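Local atomic coordinates of hypothetical protein (Pseudomonas aeruginosa, PDB entry 4HSP), a protein that is of unknown function but belongs to the DUF3299 family of the OB clan and probably carries a signal peptide in its natural form. Residues D53-K58 with G119-E124; L78-Y83 with N95-V100; Q113-E118 with V142-Y147. All blocks are in the same frame, centred on the assembly; numbering follows the deposited sequence.

Overall arrangement
All three contacts are antiparallel pairings within one mixed sheet. Interaction 2 (78-83 with 95-100) lies at the centre of the chain and is almost wholly apolar, its polar work left to two backbone bonds. Interactions 1 and 3 sit about 13 Å from that centre, are only partly buried and mix apolar packing with polar groups: carboxylates, a lysine and a sulfate in interaction 1, aromatic rings and a water in interaction 3. Strand 55-68 takes part in interaction 1 and borders strand 73-80 of interaction 2 and strand 115-118 of interaction 3. The chain passes from 113-118 into 119-124, while V98 meets F121 and V117 packs against L79 and V100, so interaction 2 touches both others.

Interaction 1 (D53-K58 with G119-E124); sequences DGIEAK and GTFKVE. With SO4 (sulfate ion), chain B.
Strand 55-58 meets strand 120-122 in an antiparallel pairing strongly splayed, their short axes at 103°. A57 and G119 form a hydrogen-bonded pair, each donating its backbone N to the other's O, and F121 N gives a further bond to I55 O (2.7 Å). The chain turns at G119, whose very extended backbone glycine readily adopts. E56 and T120 make the intervening non-hydrogen-bonded pair. G54 and I55 both face F121, a G1 beta bulge in which G54 N bonds F121 O; the positive phi of G54 (89°) suits a residue without a side chain. D53 extends the pairing with its carboxylate: CG lies opposite the main-chain nitrogen (chi1 -166°), which carries OD1 to V123 N at 2.7 Å in a nearly straight bond using the anti lone pair. The same OD1 has a long salt bridge to K122 NZ (3.9 Å), and that ammonium also makes a salt bridge to E124 OE1, its hydrogen bond weak. On the inner face A57, with a single methyl, lets F121 lie close, A57 CB to F121 CB 3.8 Å, while I55 CG1 runs alongside. On the other face the bent E56 side chain brings OE1 within 3.2 Å of T120 OG1. E56 N donates to O2 of a sulfate, probably picked up from the crystallisation medium, which R4 also binds. Strand 132-144 continues the sheet through backbone bonds from T120 to Q138 and K122 to R136; its M137 packs on A57 and F121, and Y135 meets the F121 ring.

Interaction 2 (L78-Y83 with N95-V100); sequences LLVPYY and NQIVYV
This is an antiparallel strand pairing in the buried centre of the chain, between the end of strand 73-80 and the start of strand 98-102. L79 and V98 form the hydrogen-bonded pair: L79 N reaches V98 O at 2.8 Å and V98 N returns to L79 O at 3.1 Å. L78 and Y99 are the adjoining non-hydrogen-bonded pair. On their face the I97 and L78 side chains cross at a slant, I97 CG2 3.8 Å from L78 CB. The CG2 branch of I97 is turned away from its own N, toward the side of L78, and it also touches V80 CG1 at 4.2 Å. L78 CD2 touches both that methyl and Y99 CD2, the latter 3.9 Å away, while the phenol of Y99 hydrogen-bonds E76. On the reverse face L79 CB touches both V98 CB (4.2 Å) and V100 CG2 (4.0 Å), compact beta-branched residues that suit a buried strand. Where the pairing ends, P81, which has no N-H to donate, lays CD against Q96 O at 3.3 Å. Strand 55-68 flanks the first strand through L66 and V64, strand 132-144 flanks the second through M137 and A139, and V117 of strand 115-118 packs on L79 and V100.

Interaction 3 (Q113-E118 with V142-Y147); sequences QPFWVE and VTPYEY
Q113 opens the contact by laying its extended side chain alongside P144, OE1 3.6 Å from P144 CB, while its NE2 is held by E110 O. P114, which has no N-H but still offers its carbonyl, accepts Y145 N at P114 O (2.9 Å), the donor well above the carbonyl plane, and sets CG 3.7 Å from Y145 CB. F115 faces P144 in a non-hydrogen-bonded pair whose side chains diverge, yet its ring reaches V142, with CD2 3.8 Å from V142 CG1, and CE2 meets P144 CG. W116 pairs with T143 through two backbone bonds, W116 N to T143 O (2.7 Å) and T143 N to W116 O. W116 CG anti to its carbonyl carbon (chi1 -75°) and Y145 CG anti to its N (chi1 -175°) bring the flat rings together, nearly parallel at 19° but slid apart, Y145 CD2 over the indole's rim and Y145 CE2 3.4 Å from W116 CZ2. The indole N-H can still meet, in plane, a water that E146 O also holds and that lies over the centre of the Y145 ring. V117 then sets CG2 beside V142 CG1 at 4.1 Å. The second subunit adds H26, edge-to-face with W116, and P24 O, which takes the Y145 hydroxyl. The opposite edge of 115-118 bonds strand 55-68, F115 to G61 and V117 to L59, K58 makes a cation-pi contact with W116, and V106 of strand 105-107 packs on F115 and V142.

Interaction 1 (D53-K58 with G119-E124)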
# COMPACT_ATOMS: atom_id res chain seq x y z
N ASP A 53 24.39 13.50 21.11
CA ASP A 53 25.48 13.04 20.26
C ASP A 53 26.25 11.88 20.85
O ASP A 53 26.78 11.99 21.95
CB ASP A 53 26.45 14.18 19.90
CG ASP A 53 27.42 13.86 18.76
OD1 ASP A 53 26.93 13.55 17.65
OD2 ASP A 53 28.65 13.97 18.97
N GLY A 54 26.32 10.79 20.09
CA GLY A 54 27.06 9.59 20.46
C GLY A 54 26.33 8.55 21.28
O GLY A 54 26.91 7.52 21.61
N ILE A 55 25.06 8.78 21.61
CA ILE A 55 24.35 7.81 22.45
C ILE A 55 23.81 6.63 21.60
O ILE A 55 23.73 6.73 20.38
CB ILE A 55 23.20 8.48 23.29
CG1 ILE A 55 21.97 8.83 22.42
CG2 ILE A 55 23.71 9.69 24.14
CD1 ILE A 55 20.74 9.07 23.17
N GLU A 56 23.46 5.52 22.28
CA GLU A 56 22.77 4.37 21.69
C GLU A 56 21.30 4.68 21.90
O GLU A 56 20.86 4.76 23.04
CB GLU A 56 23.23 3.05 22.38
CG GLU A 56 23.35 1.84 21.47
CD GLU A 56 24.33 1.95 20.31
OE1 GLU A 56 25.36 2.64 20.45
OE2 GLU A 56 24.07 1.30 19.27
N ALA A 57 20.57 4.98 20.84
CA ALA A 57 19.16 5.41 20.97
C ALA A 57 18.18 4.49 20.25
O ALA A 57 18.58 3.67 19.44
CB ALA A 57 19.00 6.84 20.48
N LYS A 58 16.89 4.64 20.57
CA LYS A 58 15.77 3.88 20.01
C LYS A 58 14.63 4.88 19.79
O LYS A 58 14.20 5.58 20.70
CB LYS A 58 15.41 2.75 20.98
CG LYS A 58 14.20 1.91 20.63
CD LYS A 58 13.77 1.16 21.88
CE LYS A 58 12.77 0.07 21.62
NZ LYS A 58 12.33 -0.56 22.89
N GLY A 119 20.11 2.18 17.30
CA GLY A 119 21.50 2.29 16.84
C GLY A 119 22.27 3.45 17.41
O GLY A 119 21.78 4.12 18.31
N THR A 120 23.48 3.69 16.91
CA THR A 120 24.33 4.81 17.35
C THR A 120 23.73 6.09 16.78
O THR A 120 23.49 6.19 15.57
CB THR A 120 25.80 4.58 16.94
OG1 THR A 120 26.20 3.28 17.39
CG2 THR A 120 26.74 5.65 17.49
N PHE A 121 23.47 7.04 17.67
CA PHE A 121 22.83 8.31 17.38
C PHE A 121 23.83 9.45 17.38
O PHE A 121 24.51 9.67 18.36
CB PHE A 121 21.73 8.55 18.43
CG PHE A 121 20.73 9.63 18.09
CD1 PHE A 121 19.67 9.37 17.24
CD2 PHE A 121 20.85 10.90 18.62
CE1 PHE A 121 18.72 10.36 16.95
CE2 PHE A 121 19.93 11.90 18.29
CZ PHE A 121 18.86 11.62 17.48
N LYS A 122 23.87 10.20 16.28
CA LYS A 122 24.77 11.33 16.04
C LYS A 122 24.02 12.63 15.77
O LYS A 122 23.04 12.64 15.02
CB LYS A 122 25.65 11.05 14.80
CG LYS A 122 26.98 10.37 15.03
CD LYS A 122 27.83 10.56 13.76
CE LYS A 122 28.97 11.54 13.94
NZ LYS A 122 28.51 12.94 14.14
N VAL A 123 24.56 13.73 16.27
CA VAL A 123 24.04 15.08 16.04
C VAL A 123 24.97 15.65 14.97
O VAL A 123 26.02 16.23 15.27
CB VAL A 123 23.95 15.92 17.34
CG1 VAL A 123 23.42 17.31 17.03
CG2 VAL A 123 23.06 15.23 18.37
N GLU A 124 24.62 15.36 13.71
CA GLU A 124 25.37 15.70 12.50
C GLU A 124 24.40 15.99 11.39
O GLU A 124 23.41 15.27 11.23
CB GLU A 124 26.28 14.53 12.12
CG GLU A 124 27.36 14.87 11.10
CD GLU A 124 28.03 13.70 10.40
OE1 GLU A 124 28.20 12.62 11.02
OE2 GLU A 124 28.41 13.87 9.21
S SO4 B . 25.48 5.67 25.81
O1 SO4 B . 25.45 4.22 25.59
O2 SO4 B . 24.25 6.18 25.23
O3 SO4 B . 25.47 6.03 27.23
O4 SO4 B . 26.67 6.22 25.15

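Interaction 2 (L78-Y83 with N95-V100)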
# COMPACT_ATOMS: atom_id res chain seq x y z
N LEU A 78 15.08 8.22 5.52
CA LEU A 78 14.73 9.22 6.53
C LEU A 78 13.70 8.59 7.47
O LEU A 78 12.74 7.98 7.01
CB LEU A 78 14.16 10.51 5.92
CG LEU A 78 14.98 11.26 4.85
CD1 LEU A 78 14.17 12.44 4.29
CD2 LEU A 78 16.36 11.75 5.39
N LEU A 79 13.94 8.71 8.79
CA LEU A 79 13.02 8.33 9.85
C LEU A 79 12.30 9.61 10.22
O LEU A 79 12.93 10.63 10.50
CB LEU A 79 13.72 7.69 11.07
CG LEU A 79 12.80 7.09 12.13
CD1 LEU A 79 12.01 5.86 11.55
CD2 LEU A 79 13.59 6.71 13.35
N VAL A 80 10.97 9.57 10.10
CA VAL A 80 10.08 10.70 10.32
C VAL A 80 8.97 10.28 11.32
O VAL A 80 8.69 9.07 11.45
CB VAL A 80 9.49 11.17 8.95
CG1 VAL A 80 10.58 11.82 8.07
CG2 VAL A 80 8.84 10.01 8.22
N PRO A 81 8.31 11.24 11.99
CA PRO A 81 7.30 10.87 13.00
C PRO A 81 5.91 10.56 12.42
O PRO A 81 5.00 10.20 13.17
CB PRO A 81 7.23 12.11 13.92
CG PRO A 81 8.15 13.14 13.33
CD PRO A 81 8.51 12.71 11.96
N TYR A 82 5.72 10.75 11.12
CA TYR A 82 4.42 10.50 10.54
C TYR A 82 4.56 10.00 9.13
O TYR A 82 5.52 10.33 8.42
CB TYR A 82 3.46 11.72 10.62
CG TYR A 82 4.05 13.04 10.19
CD1 TYR A 82 4.66 13.88 11.10
CD2 TYR A 82 3.93 13.48 8.87
CE1 TYR A 82 5.19 15.11 10.72
CE2 TYR A 82 4.46 14.72 8.48
CZ TYR A 82 5.08 15.53 9.41
OH TYR A 82 5.61 16.75 9.06
N TYR A 83 3.61 9.13 8.75
CA TYR A 83 3.55 8.55 7.43
C TYR A 83 3.23 9.65 6.43
O TYR A 83 2.44 10.54 6.71
CB TYR A 83 2.50 7.43 7.41
CG TYR A 83 2.24 6.86 6.03
CD1 TYR A 83 3.02 5.83 5.53
CD2 TYR A 83 1.24 7.39 5.22
CE1 TYR A 83 2.81 5.33 4.24
CE2 TYR A 83 1.03 6.91 3.93
CZ TYR A 83 1.81 5.87 3.44
OH TYR A 83 1.56 5.37 2.18
N ASN A 95 14.85 18.85 12.75
CA ASN A 95 15.10 18.28 14.08
C ASN A 95 13.99 17.28 14.42
O ASN A 95 13.89 16.82 15.56
CB ASN A 95 15.26 19.37 15.14
CG ASN A 95 14.10 20.31 15.33
OD1 ASN A 95 13.09 20.24 14.63
ND2 ASN A 95 14.24 21.25 16.26
N GLN A 96 13.19 16.91 13.40
CA GLN A 96 12.11 15.92 13.46
C GLN A 96 12.35 14.91 12.30
O GLN A 96 11.42 14.31 11.78
CB GLN A 96 10.70 16.58 13.43
CG GLN A 96 10.35 17.46 14.66
CD GLN A 96 10.12 16.69 15.94
OE1 GLN A 96 8.97 16.37 16.29
NE2 GLN A 96 11.18 16.41 16.70
N ILE A 97 13.63 14.74 11.92
CA ILE A 97 14.10 13.82 10.89
C ILE A 97 15.45 13.24 11.33
O ILE A 97 16.31 13.98 11.80
CB ILE A 97 14.24 14.44 9.46
CG1 ILE A 97 13.03 15.34 9.06
CG2 ILE A 97 14.52 13.34 8.40
CD1 ILE A 97 13.04 15.90 7.61
N VAL A 98 15.63 11.93 11.15
CA VAL A 98 16.88 11.21 11.35
C VAL A 98 17.27 10.55 10.01
O VAL A 98 16.47 9.81 9.43
CB VAL A 98 16.79 10.15 12.49
CG1 VAL A 98 18.15 9.52 12.76
CG2 VAL A 98 16.21 10.76 13.77
N TYR A 99 18.48 10.82 9.51
CA TYR A 99 19.04 10.15 8.34
C TYR A 99 19.64 8.83 8.86
O TYR A 99 20.58 8.85 9.66
CB TYR A 99 20.09 11.03 7.65
CG TYR A 99 20.60 10.53 6.31
CD1 TYR A 99 21.59 9.55 6.24
CD2 TYR A 99 20.19 11.13 5.12
CE1 TYR A 99 22.09 9.11 5.01
CE2 TYR A 99 20.70 10.72 3.89
CZ TYR A 99 21.64 9.70 3.84
OH TYR A 99 22.14 9.30 2.61
N VAL A 100 19.05 7.69 8.46
CA VAL A 100 19.45 6.36 8.93
C VAL A 100 20.15 5.59 7.79
O VAL A 100 19.70 5.65 6.65
CB VAL A 100 18.24 5.56 9.48
CG1 VAL A 100 18.66 4.27 10.15
CG2 VAL A 100 17.40 6.40 10.42

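Interaction 3 (Q113-E118 with V142-Y147)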
# COMPACT_ATOMS: atom_id res chain seq x y z
N GLN A 113 3.86 0.49 7.60
CA GLN A 113 3.78 0.40 9.06
C GLN A 113 4.91 1.19 9.72
O GLN A 113 5.93 1.44 9.06
CB GLN A 113 3.85 -1.09 9.49
CG GLN A 113 5.22 -1.73 9.35
CD GLN A 113 5.13 -3.22 9.27
OE1 GLN A 113 4.67 -3.90 10.18
NE2 GLN A 113 5.58 -3.75 8.17
N PRO A 114 4.75 1.57 11.02
CA PRO A 114 5.86 2.23 11.70
C PRO A 114 6.86 1.18 12.16
O PRO A 114 6.55 -0.02 12.22
CB PRO A 114 5.18 2.95 12.87
CG PRO A 114 3.89 2.25 13.09
CD PRO A 114 3.64 1.30 11.96
N PHE A 115 8.07 1.64 12.46
CA PHE A 115 9.17 0.81 12.95
C PHE A 115 9.83 1.41 14.16
O PHE A 115 9.67 2.59 14.42
CB PHE A 115 10.24 0.67 11.86
CG PHE A 115 9.84 -0.17 10.68
CD1 PHE A 115 9.11 0.39 9.63
CD2 PHE A 115 10.21 -1.50 10.60
CE1 PHE A 115 8.73 -0.39 8.54
CE2 PHE A 115 9.81 -2.28 9.51
CZ PHE A 115 9.07 -1.71 8.49
N TRP A 116 10.59 0.58 14.89
CA TRP A 116 11.55 0.93 15.93
C TRP A 116 12.93 0.91 15.27
O TRP A 116 13.30 -0.10 14.67
CB TRP A 116 11.50 -0.05 17.14
CG TRP A 116 10.32 0.13 18.04
CD1 TRP A 116 9.23 -0.69 18.14
CD2 TRP A 116 10.07 1.24 18.91
NE1 TRP A 116 8.29 -0.13 18.97
CE2 TRP A 116 8.79 1.05 19.47
CE3 TRP A 116 10.81 2.38 19.26
CZ2 TRP A 116 8.25 1.94 20.40
CZ3 TRP A 116 10.27 3.27 20.17
CH2 TRP A 116 8.99 3.07 20.71
N VAL A 117 13.65 2.03 15.29
CA VAL A 117 15.02 2.10 14.77
C VAL A 117 15.98 2.29 15.98
O VAL A 117 15.91 3.31 16.67
CB VAL A 117 15.25 3.20 13.69
CG1 VAL A 117 16.71 3.22 13.26
CG2 VAL A 117 14.33 3.01 12.48
N GLU A 118 16.84 1.31 16.23
CA GLU A 118 17.86 1.32 17.29
C GLU A 118 19.22 1.43 16.67
O GLU A 118 19.49 0.75 15.68
CB GLU A 118 17.81 0.02 18.12
CG GLU A 118 16.45 -0.33 18.70
CD GLU A 118 16.36 -1.65 19.43
OE1 GLU A 118 17.41 -2.14 19.91
OE2 GLU A 118 15.23 -2.19 19.55
N VAL A 142 16.20 -2.58 12.97
CA VAL A 142 15.01 -1.96 12.40
C VAL A 142 13.95 -3.03 12.50
O VAL A 142 14.07 -4.09 11.88
CB VAL A 142 15.17 -1.37 10.98
CG1 VAL A 142 13.90 -0.62 10.58
CG2 VAL A 142 16.39 -0.45 10.91
N THR A 143 13.00 -2.83 13.39
CA THR A 143 11.98 -3.80 13.72
C THR A 143 10.62 -3.13 13.68
O THR A 143 10.50 -1.98 14.11
CB THR A 143 12.27 -4.44 15.11
OG1 THR A 143 12.91 -3.51 15.99
CG2 THR A 143 13.13 -5.67 14.99
N PRO A 144 9.58 -3.83 13.17
CA PRO A 144 8.24 -3.22 13.12
C PRO A 144 7.73 -2.84 14.51
O PRO A 144 8.01 -3.54 15.49
CB PRO A 144 7.37 -4.30 12.48
CG PRO A 144 8.35 -5.20 11.72
CD PRO A 144 9.57 -5.20 12.60
N TYR A 145 7.03 -1.70 14.58
CA TYR A 145 6.37 -1.17 15.77
C TYR A 145 5.20 -2.10 16.06
O TYR A 145 4.29 -2.23 15.23
CB TYR A 145 5.92 0.27 15.53
CG TYR A 145 5.31 1.00 16.71
CD1 TYR A 145 3.96 0.88 17.01
CD2 TYR A 145 6.06 1.92 17.44
CE1 TYR A 145 3.38 1.59 18.06
CE2 TYR A 145 5.49 2.66 18.47
CZ TYR A 145 4.15 2.48 18.79
OH TYR A 145 3.60 3.22 19.80
N GLU A 146 5.26 -2.79 17.18
CA GLU A 146 4.23 -3.74 17.50
C GLU A 146 3.14 -3.10 18.33
O GLU A 146 3.41 -2.43 19.35
CB GLU A 146 4.81 -4.97 18.21
CG GLU A 146 5.67 -5.86 17.31
CD GLU A 146 4.99 -6.80 16.33
OE1 GLU A 146 3.73 -6.88 16.32
OE2 GLU A 146 5.71 -7.48 15.56
N TYR A 147 1.89 -3.29 17.85
CA TYR A 147 0.67 -2.85 18.49
C TYR A 147 -0.50 -3.66 17.97
O TYR A 147 -0.69 -3.74 16.76
CB TYR A 147 0.42 -1.31 18.33
CG TYR A 147 -0.99 -0.92 18.70
CD1 TYR A 147 -1.37 -0.80 20.04
CD2 TYR A 147 -1.98 -0.77 17.73
CE1 TYR A 147 -2.68 -0.51 20.40
CE2 TYR A 147 -3.29 -0.48 18.08
CZ TYR A 147 -3.64 -0.33 19.41
OH TYR A 147 -4.94 -0.01 19.74
O HOH W 1 5.59 -0.89 20.13